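Local coordinates for uncharacterized protein (Acinetobacter baumannii, PDB 4L3U), which is of unknown function, a small all-helical protein of the DUF4844 family whose fold is a compact bundle of five helices, at residues V55-A59 with T104-F108; V19-E24 with F62-Q67. All blocks are in the same frame, centred on the assembly; numbering follows the deposited sequence.

Contact 1 (V55-A59 with T104-F108); sequences VADTA and TFESF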
loop_
_atom_site.group_PDB
_atom_site.type_symbol
_atom_site.label_atom_id
_atom_site.label_comp_id
_atom_site.label_asym_id
_atom_site.label_seq_id
_atom_site.Cartn_x
_atom_site.Cartn_y
_atom_site.Cartn_z
ATOM N N VAL A 55 4.292 -4.587 1.723
ATOM C CA VAL A 55 3.658 -3.464 2.408
ATOM C C VAL A 55 4.638 -2.886 3.411
ATOM O O VAL A 55 4.749 -1.672 3.555
ATOM C CB VAL A 55 2.352 -3.896 3.139
ATOM C CG1 VAL A 55 1.801 -2.769 4.012
ATOM C CG2 VAL A 55 1.305 -4.336 2.136
ATOM N N ALA A 56 5.343 -3.767 4.108
ATOM C CA ALA A 56 6.330 -3.348 5.084
ATOM C C ALA A 56 7.435 -2.559 4.395
ATOM O O ALA A 56 7.942 -1.588 4.948
ATOM C CB ALA A 56 6.903 -4.554 5.805
ATOM N N ASP A 57 7.796 -2.970 3.182
ATOM C CA ASP A 57 8.852 -2.297 2.430
ATOM C C ASP A 57 8.469 -0.852 2.114
ATOM O O ASP A 57 9.288 0.054 2.243
ATOM C CB ASP A 57 9.173 -3.041 1.128
ATOM C CG ASP A 57 9.744 -4.430 1.362
ATOM O OD1 ASP A 57 10.320 -4.673 2.441
ATOM O OD2 ASP A 57 9.624 -5.283 0.458
ATOM N N THR A 58 7.225 -0.640 1.697
ATOM C CA THR A 58 6.744 0.698 1.379
ATOM C C THR A 58 6.641 1.553 2.636
ATOM O O THR A 58 6.961 2.737 2.616
ATOM C CB THR A 58 5.376 0.643 0.694
ATOM O OG1 THR A 58 5.465 -0.173 -0.479
ATOM C CG2 THR A 58 4.914 2.039 0.302
ATOM N N ALA A 59 6.184 0.947 3.725
ATOM C CA ALA A 59 6.134 1.622 5.013
ATOM C C ALA A 59 7.529 2.089 5.423
ATOM O O ALA A 59 7.702 3.205 5.909
ATOM C CB ALA A 59 5.561 0.691 6.068
ATOM N N THR A 104 -5.339 -1.307 1.617
ATOM C CA THR A 104 -4.176 -1.212 2.494
ATOM C C THR A 104 -3.335 0.016 2.142
ATOM O O THR A 104 -2.885 0.739 3.027
ATOM C CB THR A 104 -3.316 -2.499 2.413
ATOM O OG1 THR A 104 -4.089 -3.618 2.865
ATOM C CG2 THR A 104 -2.056 -2.389 3.267
ATOM N N PHE A 105 -3.139 0.258 0.850
ATOM C CA PHE A 105 -2.350 1.404 0.406
ATOM C C PHE A 105 -3.102 2.718 0.581
ATOM O O PHE A 105 -2.490 3.783 0.643
ATOM C CB PHE A 105 -1.927 1.233 -1.053
ATOM C CG PHE A 105 -0.575 0.599 -1.220
ATOM C CD1 PHE A 105 -0.406 -0.762 -1.040
ATOM C CD2 PHE A 105 0.533 1.366 -1.551
ATOM C CE1 PHE A 105 0.841 -1.348 -1.188
ATOM C CE2 PHE A 105 1.781 0.785 -1.702
ATOM C CZ PHE A 105 1.934 -0.571 -1.520
ATOM N N GLU A 106 -4.428 2.644 0.651
ATOM C CA GLU A 106 -5.234 3.833 0.886
ATOM C C GLU A 106 -4.959 4.345 2.288
ATOM O O GLU A 106 -5.030 5.544 2.545
ATOM C CB GLU A 106 -6.722 3.526 0.713
ATOM C CG GLU A 106 -7.200 3.558 -0.731
ATOM C CD GLU A 106 -8.661 3.158 -0.880
ATOM O OE1 GLU A 106 -9.238 2.600 0.079
ATOM O OE2 GLU A 106 -9.238 3.405 -1.961
ATOM N N SER A 107 -4.633 3.427 3.193
ATOM C CA SER A 107 -4.325 3.791 4.568
ATOM C C SER A 107 -3.074 4.659 4.616
ATOM O O SER A 107 -2.981 5.569 5.436
ATOM C CB SER A 107 -4.139 2.542 5.428
ATOM O OG SER A 107 -5.319 1.754 5.444
ATOM N N PHE A 108 -2.120 4.381 3.730
ATOM C CA PHE A 108 -0.920 5.208 3.611
ATOM C C PHE A 108 -1.307 6.642 3.296
ATOM O O PHE A 108 -0.762 7.572 3.879
ATOM C CB PHE A 108 0.010 4.700 2.502
ATOM C CG PHE A 108 0.902 3.554 2.912
ATOM C CD1 PHE A 108 1.622 3.596 4.095
ATOM C CD2 PHE A 108 1.032 2.442 2.097
ATOM C CE1 PHE A 108 2.445 2.543 4.462
ATOM C CE2 PHE A 108 1.849 1.389 2.458
ATOM C CZ PHE A 108 2.556 1.440 3.643
#
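The ring of Phe108 points its outer edge at helix 45-68, with Val55 O in the plane of the ring and 3.8 Å from Phe108 CZ. That oxygen already accepts the helical bond from Ala59 N, so the ring slots in beside an intact turn. Phe108 also lies across its neighbour: its CE2 sits 4.1 Å above the plane of the Phe105 ring, over the centre of one face. Within this all-helical bundle the two rings fill the gap between helices 45-68 and 95-112, which run nearly parallel here (8°) with their axes 11.4 Å apart, a spacing wide enough for aromatic side chains.

Thr58 meets both rings. Its OG1, which also makes a weak hydrogen bond to Lys54 O, lies 3.7 Å from Phe105 CZ. With CG2 anti to the backbone N, the methyl is directed between the two rings, 3.8 Å from Phe108 CE2 and nearly as close to Phe105 CE2. Farther round the Phe108 ring, Ala59 CB packs 3.9 Å from Phe108 CZ, with CE1 almost as close.

No hydrogen bond crosses the interface, and every touching residue is buried. Leu81 of helix 74-86 touches both phenylalanines, while Phe26 meets Phe108 edge-to-face. At the N-terminal end of the contact Thr104 OG1 is hydrogen-bonded to Gln100 O, within its own helix, and its CG2 methyl rests 3.9 Å from Val55 CG1.

Contact 2 (V19-E24 with F62-Q67); sequences VIQQLE and FIALYQ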
loop_
_atom_site.group_PDB
_atom_site.type_symbol
_atom_site.label_atom_id
_atom_site.label_comp_id
_atom_site.label_asym_id
_atom_site.label_seq_id
_atom_site.Cartn_x
_atom_site.Cartn_y
_atom_site.Cartn_z
ATOM N N VAL A 19 3.775 10.481 12.547
ATOM C CA VAL A 19 3.586 9.752 11.302
ATOM C C VAL A 19 4.491 8.522 11.307
ATOM O O VAL A 19 4.056 7.425 10.966
ATOM C CB VAL A 19 3.874 10.645 10.066
ATOM C CG1 VAL A 19 3.793 9.841 8.782
ATOM C CG2 VAL A 19 2.893 11.805 10.002
ATOM N N ILE A 20 5.742 8.703 11.725
ATOM C CA ILE A 20 6.682 7.590 11.803
ATOM C C ILE A 20 6.178 6.505 12.760
ATOM O O ILE A 20 6.330 5.321 12.482
ATOM C CB ILE A 20 8.107 8.060 12.205
ATOM C CG1 ILE A 20 8.771 8.796 11.037
ATOM C CG2 ILE A 20 8.985 6.873 12.624
ATOM C CD1 ILE A 20 10.145 9.375 11.356
ATOM N N GLN A 21 5.565 6.900 13.873
ATOM C CA GLN A 21 5.017 5.926 14.817
ATOM C C GLN A 21 3.864 5.159 14.185
ATOM O O GLN A 21 3.716 3.954 14.395
ATOM C CB GLN A 21 4.550 6.614 16.104
ATOM C CG GLN A 21 5.682 7.158 16.957
ATOM N N GLN A 22 3.045 5.862 13.410
ATOM C CA GLN A 22 1.937 5.232 12.704
ATOM C C GLN A 22 2.456 4.210 11.697
ATOM O O GLN A 22 1.911 3.116 11.567
ATOM C CB GLN A 22 1.110 6.282 11.966
ATOM C CG GLN A 22 0.396 7.280 12.853
ATOM C CD GLN A 22 -0.487 8.213 12.048
ATOM O OE1 GLN A 22 -0.033 9.240 11.542
ATOM N NE2 GLN A 22 -1.754 7.847 11.906
ATOM N N LEU A 23 3.513 4.583 10.984
ATOM C CA LEU A 23 4.094 3.733 9.950
ATOM C C LEU A 23 4.751 2.493 10.538
ATOM O O LEU A 23 4.666 1.407 9.969
ATOM C CB LEU A 23 5.131 4.518 9.143
ATOM C CG LEU A 23 4.578 5.619 8.237
ATOM C CD1 LEU A 23 5.690 6.539 7.769
ATOM C CD2 LEU A 23 3.852 5.007 7.047
ATOM N N GLU A 24 5.420 2.664 11.670
ATOM C CA GLU A 24 6.082 1.555 12.339
ATOM C C GLU A 24 5.060 0.518 12.785
ATOM O O GLU A 24 5.266 -0.684 12.619
ATOM C CB GLU A 24 6.873 2.066 13.542
ATOM C CG GLU A 24 8.067 2.938 13.173
ATOM C CD GLU A 24 9.250 2.145 12.647
ATOM O OE1 GLU A 24 9.128 0.910 12.492
ATOM O OE2 GLU A 24 10.310 2.758 12.389
ATOM N N PHE A 62 8.708 5.172 3.424
ATOM C CA PHE A 62 8.133 6.415 3.926
ATOM C C PHE A 62 8.869 6.892 5.178
ATOM O O PHE A 62 9.086 8.089 5.362
ATOM C CB PHE A 62 6.645 6.231 4.244
ATOM C CG PHE A 62 5.738 6.326 3.042
ATOM C CD1 PHE A 62 5.534 7.536 2.399
ATOM C CD2 PHE A 62 5.064 5.207 2.575
ATOM C CE1 PHE A 62 4.689 7.625 1.305
ATOM C CE2 PHE A 62 4.218 5.294 1.479
ATOM C CZ PHE A 62 4.030 6.503 0.848
ATOM N N ILE A 63 9.246 5.951 6.037
ATOM C CA ILE A 63 9.958 6.283 7.268
ATOM C C ILE A 63 11.293 6.936 6.936
ATOM O O ILE A 63 11.650 7.959 7.512
ATOM C CB ILE A 63 10.158 5.034 8.157
ATOM C CG1 ILE A 63 8.799 4.551 8.672
ATOM C CG2 ILE A 63 11.071 5.347 9.338
ATOM C CD1 ILE A 63 8.808 3.181 9.305
ATOM N N ALA A 64 12.011 6.347 5.985
ATOM C CA ALA A 64 13.302 6.866 5.547
ATOM C C ALA A 64 13.164 8.276 5.001
ATOM O O ALA A 64 14.064 9.101 5.146
ATOM C CB ALA A 64 13.897 5.955 4.489
ATOM N N LEU A 65 12.030 8.547 4.368
ATOM C CA LEU A 65 11.764 9.866 3.823
ATOM C C LEU A 65 11.581 10.875 4.949
ATOM O O LEU A 65 12.221 11.922 4.957
ATOM C CB LEU A 65 10.528 9.825 2.924
ATOM C CG LEU A 65 10.037 11.160 2.368
ATOM C CD1 LEU A 65 11.151 11.900 1.645
ATOM C CD2 LEU A 65 8.859 10.923 1.445
ATOM N N TYR A 66 10.716 10.550 5.905
ATOM C CA TYR A 66 10.440 11.454 7.019
ATOM C C TYR A 66 11.647 11.641 7.926
ATOM O O TYR A 66 11.759 12.654 8.616
ATOM C CB TYR A 66 9.260 10.952 7.849
ATOM C CG TYR A 66 7.915 11.321 7.268
ATOM C CD1 TYR A 66 7.331 12.547 7.546
ATOM C CD2 TYR A 66 7.233 10.446 6.437
ATOM C CE1 TYR A 66 6.103 12.889 7.014
ATOM C CE2 TYR A 66 6.006 10.779 5.901
ATOM C CZ TYR A 66 5.444 12.001 6.191
ATOM O OH TYR A 66 4.223 12.335 5.659
ATOM N N GLN A 67 12.543 10.663 7.935
ATOM C CA GLN A 67 13.763 10.776 8.714
ATOM C C GLN A 67 14.749 11.740 8.070
ATOM O O GLN A 67 15.552 12.358 8.762
ATOM C CB GLN A 67 14.409 9.409 8.892
ATOM C CG GLN A 67 13.706 8.542 9.911
ATOM C CD GLN A 67 14.273 7.144 9.962
ATOM O OE1 GLN A 67 14.993 6.719 9.058
ATOM N NE2 GLN A 67 13.955 6.418 11.025
#
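Val19 and Tyr66 form the one CH-pi contact of this antiparallel helix pair, in which helix 14-27 lies along the C-terminal part of helix 45-68 in the bundle. The axes cross at -163° and approach to 9.8 Å. Val19 CG1 sits over one face of the Tyr66 ring, displaced from its centre toward the CE2 and CZ rim, 4.0 Å from the centroid and 23° off the ring normal.

Aliphatic packing makes up most of the rest. Leu23 and Ile63 pass side by side, pointing opposite ways, so that Leu23 CB lies 3.7 Å from Ile63 CG1. One branch of Leu23, CD1, reaches across to helix 45-68 and meets Phe62 CB at 3.7 Å; the Phe62 ring itself turns off toward Leu77 and Val80 of helix 74-86. Ile20 reaches over to the next turn of the partner helix: CG1 anti to its carbonyl carbon and an extended chi2 carry CD1 across to Tyr66 CB and Gln67 CG, while CG2 reaches Ile63 CG2 more loosely.

No hydrogen bond joins the two segments; their polar groups find partners beyond them. Tyr66 O receives a bond from Asn16 ND2, one turn before Val19. Glu24 is bent at chi2 (-76°), which brings its carboxylate beside the end of Ile63. There OE1 is held in a salt bridge with Lys27 NZ, and OE2 lies 3.5 Å from Ile63 CD1.

In the fold
From the N terminus, helix 14-27 is met first, and contact 2 pairs its residues 19-24 with 62-67, closing a loop of 37 residues that includes the first part of helix 45-68. Residues 55-59 fall inside that loop, and their partners 104-108 lie beyond it, so the two contacts cross along the chain. Contact 1 closes a 44-residue loop containing helix 74-86. Helix 45-68 serves both, joining helix 14-27 to helix 95-112. The centres are 11 Å apart, contact 1 near the middle of the chain and contact 2 further out, and they touch where Phe108 CE1 packs 3.8 Å from Leu23 CD2.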